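Local coordinates for extracellular protein 11-1 (Passalora fulva, PDB 6ZUS) that is a secreted avirulence effector of a tomato leaf mould fungus, belongs to a structurally conserved effector family and binds zinc, at residues V9-V14 / A80-V85. Residues are numbered along the deposited sequence; the frame is centred on the assembly and turned at random.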
loop_
_atom_site.group_PDB
_atom_site.type_symbol
_atom_site.label_atom_id
_atom_site.label_comp_id
_atom_site.label_asym_id
_atom_site.label_seq_id
_atom_site.Cartn_x
_atom_site.Cartn_y
_atom_site.Cartn_z
ATOM N N VAL A 9 2.609 -1.731 9.771
ATOM C CA VAL A 9 3.048 -1.699 8.346
ATOM C C VAL A 9 2.396 -0.473 7.687
ATOM O O VAL A 9 1.149 -0.367 7.706
ATOM C CB VAL A 9 2.735 -3.003 7.587
ATOM C CG1 VAL A 9 3.222 -2.897 6.148
ATOM C CG2 VAL A 9 3.346 -4.229 8.260
ATOM N N ALA A 10 3.226 0.453 7.170
ATOM C CA ALA A 10 2.829 1.603 6.335
ATOM C C ALA A 10 2.605 1.062 4.914
ATOM O O ALA A 10 3.563 0.599 4.319
ATOM C CB ALA A 10 3.877 2.681 6.357
ATOM N N LEU A 11 1.373 1.104 4.432
ATOM C CA LEU A 11 0.947 0.544 3.103
ATOM C C LEU A 11 0.573 1.696 2.177
ATOM O O LEU A 11 -0.026 2.721 2.638
ATOM C CB LEU A 11 -0.255 -0.378 3.291
ATOM C CG LEU A 11 -0.015 -1.622 4.152
ATOM C CD1 LEU A 11 -1.319 -2.175 4.645
ATOM C CD2 LEU A 11 0.741 -2.676 3.383
ATOM N N LYS A 12 0.832 1.504 0.904
ATOM C CA LYS A 12 0.437 2.508 -0.113
ATOM C C LYS A 12 0.153 1.811 -1.444
ATOM O O LYS A 12 0.961 0.951 -1.884
ATOM C CB LYS A 12 1.494 3.605 -0.226
ATOM C CG LYS A 12 1.127 4.687 -1.208
ATOM C CD LYS A 12 1.907 5.933 -1.012
ATOM C CE LYS A 12 3.231 5.950 -1.692
ATOM N NZ LYS A 12 3.606 7.355 -2.024
ATOM N N TRP A 13 -1.023 2.119 -1.951
ATOM C CA TRP A 13 -1.562 1.666 -3.256
ATOM C C TRP A 13 -1.286 2.775 -4.259
ATOM O O TRP A 13 -1.595 3.962 -3.974
ATOM C CB TRP A 13 -3.037 1.399 -3.107
ATOM C CG TRP A 13 -3.679 0.871 -4.335
ATOM C CD1 TRP A 13 -3.976 -0.435 -4.605
ATOM C CD2 TRP A 13 -4.207 1.658 -5.421
ATOM N NE1 TRP A 13 -4.642 -0.517 -5.789
ATOM C CE2 TRP A 13 -4.779 0.737 -6.335
ATOM C CE3 TRP A 13 -4.267 3.026 -5.715
ATOM C CZ2 TRP A 13 -5.392 1.147 -7.513
ATOM C CZ3 TRP A 13 -4.857 3.434 -6.900
ATOM C CH2 TRP A 13 -5.402 2.501 -7.776
ATOM N N VAL A 14 -0.698 2.450 -5.397
ATOM C CA VAL A 14 -0.241 3.481 -6.364
ATOM C C VAL A 14 -0.742 3.149 -7.769
ATOM O O VAL A 14 -0.589 1.995 -8.196
ATOM C CB VAL A 14 1.292 3.667 -6.344
ATOM C CG1 VAL A 14 1.684 4.841 -7.235
ATOM C CG2 VAL A 14 1.865 3.840 -4.932
ATOM N N ALA A 80 -2.300 4.044 4.189
ATOM C CA ALA A 80 -2.821 3.785 5.535
ATOM C C ALA A 80 -1.846 2.836 6.234
ATOM O O ALA A 80 -1.022 2.148 5.565
ATOM C CB ALA A 80 -4.230 3.235 5.437
ATOM N N THR A 81 -1.962 2.780 7.556
ATOM C CA THR A 81 -1.123 1.909 8.404
ATOM C C THR A 81 -1.964 0.720 8.849
ATOM O O THR A 81 -3.086 0.931 9.360
ATOM C CB THR A 81 -0.577 2.668 9.612
ATOM O OG1 THR A 81 0.269 3.702 9.079
ATOM C CG2 THR A 81 0.178 1.744 10.543
ATOM N N ALA A 82 -1.454 -0.478 8.612
ATOM C CA ALA A 82 -1.948 -1.696 9.289
ATOM C C ALA A 82 -1.331 -1.685 10.697
ATOM O O ALA A 82 -0.132 -1.877 10.832
ATOM C CB ALA A 82 -1.599 -2.946 8.489
ATOM N N TRP A 83 -2.157 -1.451 11.714
ATOM C CA TRP A 83 -1.661 -1.256 13.102
ATOM C C TRP A 83 -0.926 -2.486 13.647
ATOM O O TRP A 83 0.132 -2.297 14.341
ATOM C CB TRP A 83 -2.813 -0.844 14.008
ATOM C CG TRP A 83 -3.343 0.515 13.710
ATOM C CD1 TRP A 83 -4.631 0.838 13.453
ATOM C CD2 TRP A 83 -2.598 1.743 13.761
ATOM N NE1 TRP A 83 -4.735 2.194 13.306
ATOM C CE2 TRP A 83 -3.511 2.772 13.486
ATOM C CE3 TRP A 83 -1.252 2.061 14.032
ATOM C CZ2 TRP A 83 -3.119 4.109 13.431
ATOM C CZ3 TRP A 83 -0.857 3.381 13.969
ATOM C CH2 TRP A 83 -1.793 4.386 13.683
ATOM N N ARG A 84 -1.416 -3.689 13.345
ATOM C CA ARG A 84 -0.889 -4.924 13.992
ATOM C C ARG A 84 -0.877 -6.074 12.984
ATOM O O ARG A 84 -1.967 -6.491 12.529
ATOM C CB ARG A 84 -1.744 -5.271 15.216
ATOM C CG ARG A 84 -1.864 -4.163 16.241
ATOM C CD ARG A 84 -2.762 -4.617 17.352
ATOM N NE ARG A 84 -3.143 -3.465 18.148
ATOM C CZ ARG A 84 -2.346 -2.823 18.990
ATOM N NH1 ARG A 84 -1.101 -3.233 19.205
ATOM N NH2 ARG A 84 -2.837 -1.786 19.660
ATOM N N VAL A 85 0.327 -6.488 12.608
ATOM C CA VAL A 85 0.577 -7.545 11.600
ATOM C C VAL A 85 1.553 -8.559 12.221
ATOM O O VAL A 85 2.523 -8.152 12.861
ATOM C CB VAL A 85 1.086 -6.950 10.274
ATOM C CG1 VAL A 85 1.329 -8.074 9.272
ATOM C CG2 VAL A 85 0.143 -5.872 9.752
#
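Leu11 and Ala80 face each other as a hydrogen-bonded pair, joining strands 6-20 and 71-86 in the middle of the four-stranded antiparallel sheet. Leu11 N gives its hydrogen to Ala80 O at 2.8 Å, and Ala80 N returns a bond to Leu11 O at 3.1 Å. Two residues along, Val9 and Ala82 repeat the exchange: Val9 N to Ala82 O measures 2.9 Å, while the bond from Ala82 N to Val9 O is the most bent of the four, 144° at the hydrogen. Val9 O also takes a CA-H contact from Thr81, which sits with Ala10 in the non-hydrogen-bonded pair between.

The side chain of Leu11 starts beside the neighbouring strand, its CB 3.5 Å from Ala80 O. CG, turned beside the backbone N and anti to the carbonyl carbon (chi1 -63°), stays near that same oxygen. CD1 makes a diagonal contact with the CB of Ala82, 3.9 Å away, whereas CD2 turns back along its own strand to CG1 of Val9 at 3.7 Å. Val9 CG2, beside the backbone N, meets CG2 of Val85 at 3.9 Å, the two side chains crossing at about a right angle. Val85 gets there because the chain turns a corner at Trp83.

Helix 101-109 packs on this face, with Tyr104 against Ala82 and Val85 and Thr105 against Leu11; Trp41 and Phe53 also cover Leu11. On the other face, Thr81 lays its CG2 over the rim of the Trp83 ring, 3.7 Å above the plane, and Thr81 N bonds to Ser54 OG. The four backbone bonds thus fix the register of the two hydrogen-bonded pairs, while the apolar side chains beneath the helix pack by dispersion and the hydrophobic effect.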